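Local atomic coordinates of DUF3218 domain-containing protein (Pseudomonas aeruginosa, PDB entry 2IGS), a protein that is of unknown function but belongs to the DUF3218 family of the lysozyme clan, which hints at, without establishing, a glycan-cleaving activity. Residues N7-P12 / G56-A61; S15-Y20 / Q37-W42; T130-S135 / D192-I197; V150-N155 / T208-Y213. All coordinates share one frame; numbering follows the deposited sequence. Where two conformers were deposited one is given.

Contact 1. Residues N7-P12 / G56-A61; sequences NIYQNP and GDISKA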
loop_
_atom_site.group_PDB
_atom_site.type_symbol
_atom_site.label_atom_id
_atom_site.label_comp_id
_atom_site.label_asym_id
_atom_site.label_seq_id
_atom_site.Cartn_x
_atom_site.Cartn_y
_atom_site.Cartn_z
ATOM N N ASN F 7 -2.332 -21.380 -47.991
ATOM C CA ASN F 7 -3.729 -21.259 -48.389
ATOM C C ASN F 7 -4.414 -20.201 -47.535
ATOM O O ASN F 7 -3.928 -19.873 -46.454
ATOM C CB ASN F 7 -4.422 -22.617 -48.290
ATOM C CG ASN F 7 -4.578 -23.099 -46.860
ATOM O OD1 ASN F 7 -5.411 -22.610 -46.136
ATOM N ND2 ASN F 7 -3.814 -24.104 -46.480
ATOM N N ILE F 8 -5.553 -19.706 -48.014
ATOM C CA ILE F 8 -6.271 -18.620 -47.387
ATOM C C ILE F 8 -6.821 -18.913 -45.985
ATOM O O ILE F 8 -6.960 -18.000 -45.198
ATOM C CB ILE F 8 -7.403 -18.062 -48.307
ATOM C CG1 ILE F 8 -7.767 -16.629 -47.854
ATOM C CG2 ILE F 8 -8.592 -19.055 -48.383
ATOM C CD1 ILE F 8 -8.752 -15.854 -48.731
ATOM N N TYR F 9 -7.128 -20.170 -45.669
ATOM C CA TYR F 9 -7.648 -20.495 -44.324
ATOM C C TYR F 9 -6.558 -20.410 -43.245
ATOM O O TYR F 9 -6.813 -19.908 -42.156
ATOM C CB TYR F 9 -8.258 -21.893 -44.255
ATOM C CG TYR F 9 -9.371 -22.191 -45.219
ATOM C CD1 TYR F 9 -10.690 -21.864 -44.905
ATOM C CD2 TYR F 9 -9.111 -22.828 -46.437
ATOM C CE1 TYR F 9 -11.731 -22.152 -45.787
ATOM C CE2 TYR F 9 -10.144 -23.128 -47.330
ATOM C CZ TYR F 9 -11.454 -22.770 -46.989
ATOM O OH TYR F 9 -12.490 -23.055 -47.833
ATOM N N GLN F 10 -5.360 -20.898 -43.571
ATOM C CA GLN F 10 -4.245 -20.969 -42.632
ATOM C C GLN F 10 -3.306 -19.769 -42.745
ATOM O O GLN F 10 -2.631 -19.418 -41.790
ATOM C CB GLN F 10 -3.448 -22.276 -42.841
ATOM C CG GLN F 10 -4.215 -23.564 -42.446
ATOM C CD GLN F 10 -3.394 -24.812 -42.634
ATOM O OE1 GLN F 10 -3.013 -25.170 -43.763
ATOM N NE2 GLN F 10 -3.102 -25.495 -41.524
ATOM N N ASN F 11 -3.254 -19.176 -43.934
ATOM C CA ASN F 11 -2.384 -18.036 -44.224
ATOM C C ASN F 11 -3.224 -16.915 -44.841
ATOM O O ASN F 11 -2.917 -16.464 -45.939
ATOM C CB ASN F 11 -1.238 -18.428 -45.195
ATOM C CG ASN F 11 -0.492 -19.678 -44.766
ATOM O OD1 ASN F 11 0.557 -19.604 -44.093
ATOM N ND2 ASN F 11 -1.024 -20.834 -45.136
ATOM N N PRO F 12 -4.278 -16.445 -44.132
ATOM C CA PRO F 12 -5.162 -15.440 -44.769
ATOM C C PRO F 12 -4.370 -14.177 -45.075
ATOM O O PRO F 12 -4.647 -13.517 -46.043
ATOM C CB PRO F 12 -6.196 -15.148 -43.683
ATOM C CG PRO F 12 -5.513 -15.568 -42.384
ATOM C CD PRO F 12 -4.685 -16.734 -42.737
ATOM N N GLY F 56 -5.344 -27.752 -36.953
ATOM C CA GLY F 56 -4.670 -27.503 -38.223
ATOM C C GLY F 56 -5.346 -28.164 -39.410
ATOM O O GLY F 56 -4.722 -28.367 -40.445
ATOM N N ASP F 57 -6.625 -28.492 -39.257
ATOM C CA ASP F 57 -7.383 -29.271 -40.239
ATOM C C ASP F 57 -8.384 -28.355 -40.957
ATOM O O ASP F 57 -9.450 -28.048 -40.410
ATOM C CB ASP F 57 -8.101 -30.396 -39.482
ATOM C CG ASP F 57 -8.795 -31.386 -40.387
ATOM O OD1 ASP F 57 -9.425 -32.304 -39.834
ATOM O OD2 ASP F 57 -8.734 -31.274 -41.627
ATOM N N ILE F 58 -8.040 -27.914 -42.170
ATOM C CA ILE F 58 -8.901 -26.991 -42.935
ATOM C C ILE F 58 -10.257 -27.587 -43.321
ATOM O O ILE F 58 -11.191 -26.845 -43.571
ATOM C CB ILE F 58 -8.199 -26.345 -44.198
ATOM C CG1 ILE F 58 -7.713 -27.409 -45.186
ATOM C CG2 ILE F 58 -7.045 -25.420 -43.767
ATOM C CD1 ILE F 58 -7.418 -26.877 -46.584
ATOM N N SER F 59 -10.367 -28.916 -43.333
ATOM C CA SER F 59 -11.639 -29.586 -43.622
ATOM C C SER F 59 -12.687 -29.333 -42.536
ATOM O O SER F 59 -13.876 -29.545 -42.755
ATOM C CB SER F 59 -11.436 -31.090 -43.838
ATOM O OG SER F 59 -11.239 -31.792 -42.612
ATOM N N LYS F 60 -12.228 -28.877 -41.373
ATOM C CA LYS F 60 -13.105 -28.578 -40.253
ATOM C C LYS F 60 -13.089 -27.075 -39.935
ATOM O O LYS F 60 -13.410 -26.673 -38.824
ATOM C CB LYS F 60 -12.711 -29.415 -39.022
ATOM C CG LYS F 60 -12.628 -30.926 -39.277
ATOM C CD LYS F 60 -14.000 -31.550 -39.575
ATOM C CE LYS F 60 -13.912 -32.683 -40.599
ATOM N NZ LYS F 60 -13.023 -33.789 -40.160
ATOM N N ALA F 61 -12.715 -26.262 -40.926
ATOM C CA ALA F 61 -12.710 -24.800 -40.797
ATOM C C ALA F 61 -14.075 -24.268 -40.347
ATOM O O ALA F 61 -15.113 -24.715 -40.863
ATOM C CB ALA F 61 -12.324 -24.156 -42.119
#
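Ile-58 turns CG1 into the cramped slot between its backbone N and carbonyl carbon (chi1 59°), which leaves CG2 beside the N and aimed at 7-12; Gln-10, with CG opposite its own carbonyl carbon (chi1 -68°), comes to meet it. Asn-7, Tyr-9 and Gln-10 all make their closest approach to Ile-58 through this one methyl. Gln-10 CG lies 3.6 Å from Ile-58 CG2, the two side chains crossing at about a right angle, and Tyr-9 CB is 3.8 Å from the same Ile-58 CG2. Tyr-9 CD1 rests 4.0 Å from Ala-61 CB. No hydrogen bond joins the segments: Gln-10 NE2 comes near Gly-56 O, but at a poor angle. The polar groups bond within their own segments instead. Asn-7 OD1 accepts the backbone N-H of Gln-10 at 3.1 Å, the donor standing above the carbonyl plane. Asn-7 ND2 donates to a lone pair of Gln-10 OE1 at 3.0 Å, in the carbonyl plane, which helps set the rotation of both amides while the aliphatic part of Gln-10 meets Ile-58. On the facing loop, Ser-59 OG donates to Asp-57 OD2 at 2.7 Å, bracing the 3-10 turn. A hydrogen bond between Tyr-9 O and Tyr-65 OH ties 7-12 to helix 63-82. The arrangement is an Asx motif ahead of helix 12-27, packed at the surface against the loop that joins helices 35-48 and 63-82.

Contact 2. Residues S15-Y20 / Q37-W42; sequences SLANIY and QTIEAW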
loop_
_atom_site.group_PDB
_atom_site.type_symbol
_atom_site.label_atom_id
_atom_site.label_comp_id
_atom_site.label_asym_id
_atom_site.label_seq_id
_atom_site.Cartn_x
_atom_site.Cartn_y
_atom_site.Cartn_z
ATOM N N SER F 15 -1.950 -14.879 -48.180
ATOM C CA SER F 15 -2.848 -15.037 -49.327
ATOM C C SER F 15 -3.419 -13.716 -49.804
ATOM O O SER F 15 -3.263 -13.363 -50.967
ATOM C CB SER F 15 -3.995 -15.998 -48.998
ATOM O OG SER F 15 -3.504 -17.295 -48.705
ATOM N N LEU F 16 -4.069 -12.971 -48.914
ATOM C CA LEU F 16 -4.699 -11.711 -49.336
ATOM C C LEU F 16 -3.663 -10.649 -49.698
ATOM O O LEU F 16 -3.843 -9.912 -50.673
ATOM C CB LEU F 16 -5.677 -11.202 -48.278
ATOM C CG LEU F 16 -6.859 -12.122 -47.942
ATOM C CD1 LEU F 16 -7.478 -11.780 -46.600
ATOM C CD2 LEU F 16 -7.898 -12.102 -49.051
ATOM N N ALA F 17 -2.574 -10.586 -48.928
ATOM C CA ALA F 17 -1.417 -9.767 -49.290
ATOM C C ALA F 17 -0.960 -10.001 -50.731
ATOM O O ALA F 17 -0.627 -9.052 -51.439
ATOM C CB ALA F 17 -0.265 -10.018 -48.336
ATOM N N ASN F 18 -0.940 -11.264 -51.154
ATOM C CA ASN F 18 -0.483 -11.634 -52.496
ATOM C C ASN F 18 -1.336 -11.018 -53.589
ATOM O O ASN F 18 -0.810 -10.530 -54.584
ATOM C CB ASN F 18 -0.410 -13.160 -52.649
ATOM C CG ASN F 18 0.875 -13.731 -52.092
ATOM O OD1 ASN F 18 1.735 -12.989 -51.610
ATOM N ND2 ASN F 18 1.025 -15.052 -52.165
ATOM N N ILE F 19 -2.647 -11.064 -53.393
ATOM C CA ILE F 19 -3.624 -10.402 -54.266
ATOM C C ILE F 19 -3.486 -8.874 -54.239
ATOM O O ILE F 19 -3.523 -8.225 -55.287
ATOM C CB ILE F 19 -5.061 -10.777 -53.853
ATOM C CG1 ILE F 19 -5.316 -12.260 -54.144
ATOM C CG2 ILE F 19 -6.066 -9.911 -54.578
ATOM C CD1 ILE F 19 -6.568 -12.806 -53.487
ATOM N N TYR F 20 -3.329 -8.304 -53.044
ATOM C CA TYR F 20 -3.179 -6.869 -52.916
ATOM C C TYR F 20 -1.825 -6.326 -53.423
ATOM O O TYR F 20 -1.760 -5.199 -53.953
ATOM C CB TYR F 20 -3.511 -6.431 -51.486
ATOM C CG TYR F 20 -5.015 -6.303 -51.273
ATOM C CD1 TYR F 20 -5.816 -7.434 -51.048
ATOM C CD2 TYR F 20 -5.633 -5.061 -51.341
ATOM C CE1 TYR F 20 -7.200 -7.316 -50.888
ATOM C CE2 TYR F 20 -6.998 -4.932 -51.172
ATOM C CZ TYR F 20 -7.780 -6.056 -50.956
ATOM O OH TYR F 20 -9.130 -5.895 -50.773
ATOM N N GLN F 37 3.833 -5.916 -42.698
ATOM C CA GLN F 37 2.711 -5.372 -41.936
ATOM C C GLN F 37 1.347 -5.861 -42.428
ATOM O O GLN F 37 0.442 -6.098 -41.624
ATOM C CB GLN F 37 2.736 -3.837 -41.913
ATOM C CG GLN F 37 3.978 -3.229 -41.256
ATOM C CD GLN F 37 5.057 -2.826 -42.254
ATOM O OE1 GLN F 37 5.328 -3.540 -43.223
ATOM N NE2 GLN F 37 5.685 -1.679 -42.010
ATOM N N THR F 38 1.214 -6.022 -43.740
ATOM C CA THR F 38 -0.045 -6.473 -44.355
ATOM C C THR F 38 -0.380 -7.942 -44.019
ATOM O O THR F 38 -1.513 -8.237 -43.623
ATOM C CB THR F 38 -0.035 -6.243 -45.878
ATOM O OG1 THR F 38 0.200 -4.854 -46.141
ATOM C CG2 THR F 38 -1.359 -6.633 -46.486
ATOM N N ILE F 39 0.601 -8.841 -44.167
ATOM C CA ILE F 39 0.429 -10.238 -43.741
ATOM C C ILE F 39 0.084 -10.310 -42.241
ATOM O O ILE F 39 -0.887 -10.980 -41.855
ATOM C CB ILE F 39 1.680 -11.141 -44.039
ATOM C CG1 ILE F 39 2.042 -11.151 -45.533
ATOM C CG2 ILE F 39 1.425 -12.565 -43.570
ATOM C CD1 ILE F 39 3.544 -11.379 -45.829
ATOM N N GLU F 40 0.878 -9.612 -41.415
ATOM C CA GLU F 40 0.703 -9.618 -39.969
ATOM C C GLU F 40 -0.666 -9.085 -39.527
ATOM O O GLU F 40 -1.319 -9.685 -38.681
ATOM C CB GLU F 40 1.836 -8.856 -39.256
ATOM C CG GLU F 40 1.747 -8.994 -37.745
ATOM C CD GLU F 40 2.884 -8.340 -36.987
ATOM O OE1 GLU F 40 3.818 -7.832 -37.627
ATOM O OE2 GLU F 40 2.819 -8.311 -35.737
ATOM N N ALA F 41 -1.089 -7.962 -40.093
ATOM C CA ALA F 41 -2.418 -7.382 -39.803
ATOM C C ALA F 41 -3.555 -8.357 -40.125
ATOM O O ALA F 41 -4.465 -8.560 -39.325
ATOM C CB ALA F 41 -2.605 -6.069 -40.585
ATOM N N TRP F 42 -3.503 -8.970 -41.305
ATOM C CA TRP F 42 -4.620 -9.814 -41.772
ATOM C C TRP F 42 -4.564 -11.254 -41.223
ATOM O O TRP F 42 -5.520 -12.006 -41.349
ATOM C CB TRP F 42 -4.729 -9.750 -43.305
ATOM C CG TRP F 42 -5.296 -8.406 -43.790
ATOM C CD1 TRP F 42 -6.058 -7.513 -43.058
ATOM C CD2 TRP F 42 -5.202 -7.851 -45.117
ATOM N NE1 TRP F 42 -6.431 -6.441 -43.845
ATOM C CE2 TRP F 42 -5.906 -6.612 -45.105
ATOM C CE3 TRP F 42 -4.567 -8.264 -46.306
ATOM C CZ2 TRP F 42 -5.990 -5.783 -46.237
ATOM C CZ3 TRP F 42 -4.666 -7.447 -47.439
ATOM C CH2 TRP F 42 -5.385 -6.218 -47.391
#
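Trp-42 pushes its six-membered ring between Leu-16 and Tyr-20, where two neighbouring helices of the bundle, 12-27 and 35-48, pack in a roughly antiparallel sense. Over these short segments the axes come within 8.9 Å and their directions differ by 137°, so the helices are well off exactly antiparallel. The small bump is Ala-17: its CB enters the notch formed by Thr-38 and Ile-39, 3.8 Å from Ile-39 CG1 and 4.0 Å from Thr-38 CG2. Because a methyl fills that place, the backbones approach closely, Ala-17 CA and Ile-39 CA lying 5.9 Å apart. The large bump is the indole. With CG beside its backbone N (chi1 -73°), Trp-42 reaches across to the hollow between two residues one helical turn apart. Leu-16 CB meets it at CE3, 3.7 Å away, while the backbone N of Ala-17 sits at the ring's edge, near its plane. Tyr-20 supplies the other wall in a T-shaped pair: the indole points its edge at the phenol face, the centroids 5.0 Å apart and the planes at 65°. Helix 87-113 packs on Trp-42 through Leu-98 and Met-102, helix 203-216 through Val-207, and the indole NE1 is bonded to Thr-204 O, so the ring is held at its polar end as well as its hydrocarbon end. The hydroxyl of Thr-38 is bonded to Pro-34 O, just ahead of helix 35-48. At the far end of the indole, Trp-42 CH2 stands over the centre of the Tyr-20 ring, 3.9 Å from Tyr-20 CG.

Contact 3. Residues T130-S135 / D192-I197; sequences TDVGFS and DVFNTI. With ACY (acetic acid), chain V.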
loop_
_atom_site.group_PDB
_atom_site.type_symbol
_atom_site.label_atom_id
_atom_site.label_comp_id
_atom_site.label_asym_id
_atom_site.label_seq_id
_atom_site.Cartn_x
_atom_site.Cartn_y
_atom_site.Cartn_z
ATOM N N THR F 130 -15.483 -8.831 -38.114
ATOM C CA THR F 130 -16.568 -8.045 -38.658
ATOM C C THR F 130 -17.780 -7.972 -37.726
ATOM O O THR F 130 -18.831 -7.463 -38.115
ATOM C CB THR F 130 -17.047 -8.644 -39.979
ATOM O OG1 THR F 130 -17.313 -10.035 -39.775
ATOM C CG2 THR F 130 -15.973 -8.486 -41.063
ATOM N N ASP F 131 -17.660 -8.491 -36.508
ATOM C CA ASP F 131 -18.821 -8.519 -35.618
ATOM C C ASP F 131 -19.238 -7.086 -35.235
ATOM O O ASP F 131 -18.388 -6.163 -35.077
ATOM C CB ASP F 131 -18.545 -9.362 -34.358
ATOM C CG ASP F 131 -18.863 -10.858 -34.544
ATOM O OD1 ASP F 131 -19.594 -11.236 -35.479
ATOM O OD2 ASP F 131 -18.370 -11.681 -33.740
ATOM N N VAL F 132 -20.552 -6.911 -35.122
ATOM C CA VAL F 132 -21.148 -5.690 -34.601
ATOM C C VAL F 132 -22.109 -6.066 -33.479
ATOM O O VAL F 132 -23.015 -6.904 -33.645
ATOM C CB VAL F 132 -21.835 -4.841 -35.703
ATOM C CG1 VAL F 132 -22.337 -3.504 -35.140
ATOM C CG2 VAL F 132 -20.853 -4.593 -36.862
ATOM N N GLY F 133 -21.860 -5.481 -32.313
ATOM C CA GLY F 133 -22.621 -5.791 -31.127
ATOM C C GLY F 133 -22.807 -4.544 -30.288
ATOM O O GLY F 133 -22.642 -3.423 -30.784
ATOM N N PHE F 134 -23.119 -4.749 -29.013
ATOM C CA PHE F 134 -23.395 -3.653 -28.096
ATOM C C PHE F 134 -22.264 -3.378 -27.101
ATOM O O PHE F 134 -21.680 -4.298 -26.515
ATOM C CB PHE F 134 -24.674 -3.940 -27.329
ATOM C CG PHE F 134 -25.910 -4.010 -28.203
ATOM C CD1 PHE F 134 -26.448 -5.238 -28.573
ATOM C CD2 PHE F 134 -26.533 -2.848 -28.642
ATOM C CE1 PHE F 134 -27.590 -5.301 -29.380
ATOM C CE2 PHE F 134 -27.661 -2.896 -29.412
ATOM C CZ PHE F 134 -28.197 -4.130 -29.796
ATOM N N SER F 135 -21.968 -2.097 -26.900
ATOM C CA SER F 135 -21.144 -1.712 -25.786
ATOM C C SER F 135 -21.898 -2.051 -24.489
ATOM O O SER F 135 -23.109 -2.301 -24.481
ATOM C CB SER F 135 -20.744 -0.239 -25.857
ATOM O OG SER F 135 -21.820 0.626 -25.554
ATOM N N ASP F 192 -30.567 1.695 -38.389
ATOM C CA ASP F 192 -29.966 1.954 -39.689
ATOM C C ASP F 192 -28.430 1.928 -39.632
ATOM O O ASP F 192 -27.811 1.288 -40.475
ATOM C CB ASP F 192 -30.468 3.279 -40.264
ATOM C CG ASP F 192 -31.873 3.172 -40.888
ATOM O OD1 ASP F 192 -32.486 2.073 -40.914
ATOM O OD2 ASP F 192 -32.372 4.220 -41.365
ATOM N N VAL F 193 -27.833 2.621 -38.653
ATOM C CA VAL F 193 -26.358 2.732 -38.538
ATOM C C VAL F 193 -25.730 1.403 -38.128
ATOM O O VAL F 193 -24.743 0.974 -38.718
ATOM C CB VAL F 193 -25.891 3.917 -37.587
ATOM C CG1 VAL F 193 -24.367 3.909 -37.364
ATOM C CG2 VAL F 193 -26.281 5.266 -38.173
ATOM N N PHE F 194 -26.335 0.746 -37.148
ATOM C CA PHE F 194 -25.951 -0.595 -36.727
ATOM C C PHE F 194 -25.827 -1.516 -37.952
ATOM O O PHE F 194 -24.833 -2.235 -38.123
ATOM C CB PHE F 194 -27.003 -1.142 -35.741
ATOM C CG PHE F 194 -26.639 -2.464 -35.105
ATOM C CD1 PHE F 194 -26.448 -3.607 -35.873
ATOM C CD2 PHE F 194 -26.545 -2.572 -33.724
ATOM C CE1 PHE F 194 -26.130 -4.817 -35.279
ATOM C CE2 PHE F 194 -26.249 -3.786 -33.118
ATOM C CZ PHE F 194 -26.040 -4.910 -33.902
ATOM N N ASN F 195 -26.833 -1.461 -38.812
ATOM C CA ASN F 195 -26.913 -2.390 -39.936
ATOM C C ASN F 195 -26.176 -2.054 -41.226
ATOM O O ASN F 195 -25.724 -2.966 -41.928
ATOM C CB ASN F 195 -28.341 -2.859 -40.134
ATOM C CG ASN F 195 -28.732 -3.821 -39.034
ATOM O OD1 ASN F 195 -28.114 -4.875 -38.901
ATOM N ND2 ASN F 195 -29.671 -3.422 -38.176
ATOM N N THR F 196 -26.007 -0.756 -41.470
ATOM C CA THR F 196 -25.056 -0.222 -42.453
ATOM C C THR F 196 -23.623 -0.691 -42.177
ATOM O O THR F 196 -22.913 -1.133 -43.092
ATOM C CB THR F 196 -25.025 1.335 -42.434
ATOM O OG1 THR F 196 -26.331 1.823 -42.694
ATOM C CG2 THR F 196 -24.124 1.874 -43.525
ATOM N N ILE F 197 -23.205 -0.556 -40.928
ATOM C CA ILE F 197 -21.839 -0.883 -40.518
ATOM C C ILE F 197 -21.642 -2.383 -40.632
ATOM O O ILE F 197 -20.681 -2.845 -41.243
ATOM C CB ILE F 197 -21.500 -0.365 -39.078
ATOM C CG1 ILE F 197 -21.462 1.185 -39.068
ATOM C CG2 ILE F 197 -20.164 -0.960 -38.606
ATOM C CD1 ILE F 197 -21.222 1.809 -37.675
HETATM C C ACY V . -21.894 2.804 -21.909
HETATM O O ACY V . -21.388 1.918 -22.695
HETATM O OXT ACY V . -22.633 2.602 -20.886
HETATM C CH3 ACY V . -21.606 4.248 -22.203
#
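Strand 132-134 and helix segment 192-197 are roughly antiparallel, 146° between their directions, with axes 9.2 Å apart at closest, and Val-132 CA and Phe-194 CA are the nearest pair of alpha carbons. Phe-194, its chi1 of -173° holding CG trans to the amide nitrogen, leans its ring over the strand. Val-132 CG1 sits above the centre of one face in a CH-pi contact, 4.1 Å from the centroid and close to the ring normal. The rim of the same ring reaches the strand backbone, Phe-194 CZ lying 3.6 Å from Val-132 O. Phe-134 completes the cluster from farther along the strand: Phe-194 CE2 stands over its face toward the rim, 3.9 Å from Phe-134 CZ, with the ring planes inclined at 53°. The other methyl of Val-132, CG2, meets Ile-197 CG2 at 4.1 Å, a turn farther on. Leu-148 of the adjacent strand also packs on Phe-194 and Ile-197, so helix 190-200 lies over the sheet. Past the strand's end, Ser-135 OG donates to an acetic acid oxygen (ACY O) at 3.2 Å and is bonded to Gly-147 N. No hydrogen bond joins these two segments, so what holds them together is mainly the fit of apolar and aromatic groups.

Contact 4. Residues V150-N155 / T208-Y213; sequences VSYGVN and TLLLAY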
loop_
_atom_site.group_PDB
_atom_site.type_symbol
_atom_site.label_atom_id
_atom_site.label_comp_id
_atom_site.label_asym_id
_atom_site.label_seq_id
_atom_site.Cartn_x
_atom_site.Cartn_y
_atom_site.Cartn_z
ATOM N N VAL F 150 -17.735 -2.786 -32.111
ATOM C CA VAL F 150 -17.435 -3.339 -33.416
ATOM C C VAL F 150 -16.089 -4.055 -33.400
ATOM O O VAL F 150 -15.121 -3.576 -32.789
ATOM C CB VAL F 150 -17.495 -2.176 -34.481
ATOM C CG1 VAL F 150 -16.901 -2.574 -35.806
ATOM C CG2 VAL F 150 -18.917 -1.702 -34.648
ATOM N N SER F 151 -16.022 -5.213 -34.045
ATOM C CA SER F 151 -14.772 -5.967 -34.150
ATOM C C SER F 151 -14.177 -6.283 -32.771
ATOM O O SER F 151 -14.895 -6.474 -31.788
ATOM C CB SER F 151 -13.748 -5.192 -35.006
ATOM O OG SER F 151 -12.632 -5.994 -35.339
ATOM N N TYR F 152 -12.855 -6.344 -32.702
ATOM C CA TYR F 152 -12.179 -6.805 -31.495
ATOM C C TYR F 152 -11.919 -5.672 -30.499
ATOM O O TYR F 152 -10.772 -5.369 -30.140
ATOM C CB TYR F 152 -10.900 -7.547 -31.871
ATOM C CG TYR F 152 -11.138 -8.813 -32.696
ATOM C CD1 TYR F 152 -12.131 -9.731 -32.336
ATOM C CD2 TYR F 152 -10.335 -9.115 -33.804
ATOM C CE1 TYR F 152 -12.330 -10.879 -33.053
ATOM C CE2 TYR F 152 -10.532 -10.278 -34.524
ATOM C CZ TYR F 152 -11.538 -11.147 -34.151
ATOM O OH TYR F 152 -11.730 -12.320 -34.857
ATOM N N GLY F 153 -12.997 -5.043 -30.049
ATOM C CA GLY F 153 -12.877 -3.919 -29.120
ATOM C C GLY F 153 -12.994 -2.495 -29.635
ATOM O O GLY F 153 -12.744 -1.551 -28.857
ATOM N N VAL F 154 -13.390 -2.302 -30.904
ATOM C CA VAL F 154 -13.687 -0.925 -31.394
ATOM C C VAL F 154 -15.013 -0.385 -30.826
ATOM O O VAL F 154 -16.090 -0.571 -31.386
ATOM C CB VAL F 154 -13.624 -0.759 -32.952
ATOM C CG1 VAL F 154 -13.686 0.739 -33.349
ATOM C CG2 VAL F 154 -12.385 -1.387 -33.498
ATOM N N ASN F 155 -14.898 0.330 -29.721
ATOM C CA ASN F 155 -16.035 0.850 -28.996
ATOM C C ASN F 155 -16.433 2.220 -29.523
ATOM O O ASN F 155 -15.886 3.259 -29.117
ATOM C CB ASN F 155 -15.698 0.915 -27.502
ATOM C CG ASN F 155 -16.950 0.985 -26.620
ATOM O OD1 ASN F 155 -17.950 1.626 -26.969
ATOM N ND2 ASN F 155 -16.895 0.323 -25.475
ATOM N N THR F 208 -8.528 -3.085 -40.636
ATOM C CA THR F 208 -8.080 -1.692 -40.856
ATOM C C THR F 208 -8.623 -0.748 -39.759
ATOM O O THR F 208 -7.875 0.053 -39.198
ATOM C CB THR F 208 -8.472 -1.165 -42.265
ATOM O OG1 THR F 208 -8.116 -2.133 -43.254
ATOM C CG2 THR F 208 -7.783 0.148 -42.608
ATOM N N LEU F 209 -9.920 -0.859 -39.472
ATOM C CA LEU F 209 -10.581 -0.065 -38.453
ATOM C C LEU F 209 -9.980 -0.379 -37.095
ATOM O O LEU F 209 -9.680 0.558 -36.320
ATOM C CB LEU F 209 -12.099 -0.356 -38.439
ATOM C CG LEU F 209 -13.002 0.269 -37.358
ATOM C CD1 LEU F 209 -13.088 1.795 -37.555
ATOM C CD2 LEU F 209 -14.427 -0.348 -37.338
ATOM N N LEU F 210 -9.796 -1.682 -36.821
ATOM C CA LEU F 210 -9.270 -2.161 -35.542
ATOM C C LEU F 210 -7.921 -1.524 -35.200
ATOM O O LEU F 210 -7.710 -1.059 -34.086
ATOM C CB LEU F 210 -9.134 -3.697 -35.540
ATOM C CG LEU F 210 -8.593 -4.345 -34.257
ATOM C CD1 LEU F 210 -9.656 -4.331 -33.142
ATOM C CD2 LEU F 210 -8.115 -5.770 -34.504
ATOM N N LEU F 211 -7.018 -1.539 -36.167
ATOM C CA LEU F 211 -5.684 -0.988 -35.998
ATOM C C LEU F 211 -5.702 0.538 -35.905
ATOM O O LEU F 211 -4.940 1.105 -35.149
ATOM C CB LEU F 211 -4.788 -1.442 -37.161
ATOM C CG LEU F 211 -4.508 -2.947 -37.223
ATOM C CD1 LEU F 211 -3.676 -3.306 -38.441
ATOM C CD2 LEU F 211 -3.866 -3.444 -35.927
ATOM N N ALA F 212 -6.573 1.196 -36.666
ATOM C CA ALA F 212 -6.684 2.656 -36.588
ATOM C C ALA F 212 -7.074 3.146 -35.191
ATOM O O ALA F 212 -6.458 4.061 -34.639
ATOM C CB ALA F 212 -7.698 3.172 -37.630
ATOM N N TYR F 213 -8.138 2.549 -34.668
ATOM C CA TYR F 213 -8.662 2.777 -33.329
ATOM C C TYR F 213 -7.593 2.505 -32.280
ATOM O O TYR F 213 -7.227 3.391 -31.512
ATOM C CB TYR F 213 -9.855 1.851 -33.131
ATOM C CG TYR F 213 -10.481 1.880 -31.753
ATOM C CD1 TYR F 213 -11.393 2.871 -31.405
ATOM C CD2 TYR F 213 -10.217 0.870 -30.821
ATOM C CE1 TYR F 213 -11.982 2.906 -30.143
ATOM C CE2 TYR F 213 -10.812 0.889 -29.541
ATOM C CZ TYR F 213 -11.689 1.911 -29.214
ATOM O OH TYR F 213 -12.289 1.960 -27.971
#
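Aromatic contacts centre on Val-154 and Tyr-213. Val-154 lies over one face of the Tyr-213 ring, its CA 3.9 Å from the centroid and 13° off the normal in a CH-pi contact, while its CG1 reaches Tyr-213 CD1 at 3.7 Å. A chi1 of 176° points CG of Tyr-213 directly away from the backbone N, which swings the ring out alongside the strand. The neighbours of Val-154 also touch the tyrosine: Gly-153 O comes to 3.2 Å from Tyr-213 CE2, a tight approach, and Asn-155 CB lies 3.6 Å from Tyr-213 OH.

Aliphatic packing fills the rest. The other branch of Val-154, CG2, leans on the Leu-210 backbone, 3.8 Å from Leu-210 CA. Leu-210 CD1 reaches the turn at Tyr-152 CB, 3.7 Å away, and its CD2 sits at the edge of the Tyr-152 ring, near the ring plane. Val-150 CG1 touches Leu-209 CD2 at 3.7 Å, the two side chains crossing at about a right angle.

The first segment is the tip of a beta hairpin: Val-150 and Val-154 exchange backbone hydrogen bonds, one of them weak, and Tyr-152 is the centre of an inverse gamma turn. Helix 203-216 packs against this turn and the edge strand 154-155 of the three-stranded antiparallel sheet.

Polar groups find their partners elsewhere, none crossing between the segments. Ser-151 OG is bonded to Pro-129 O and Tyr-152 OH to Val-127 O, tying the turn to the loop that leads into strand 132-134, and Asn-155 ND2 is bonded to Ser-139 OG of the second subunit.

Overall arrangement
Contacts 1 and 2 touch in the N-terminal part, contact 1 in loops beside the helices that pair in contact 2: Ile-8 CD1 meets Leu-16 CD2 at 3.9 Å, and Pro-12 CG packs 3.7 Å from Trp-42 O. Contacts 3 and 4 share the small sheet, their centres 12 Å apart; Asp-131 O and Ser-151 N, 2.8 Å apart, probably form a hydrogen bond, and the consecutive helices 190-200 and 203-216 both reach that sheet. Ala-41 CB against Leu-211 CD1, 3.7 Å apart, connects contact 2 with contact 4. Contacts 2 and 3 lie on opposite sides of the chain's centre. The acetic acid, probably from crystallisation, sits near Ser-135 and about 5 Å from the Asn-155 side chain.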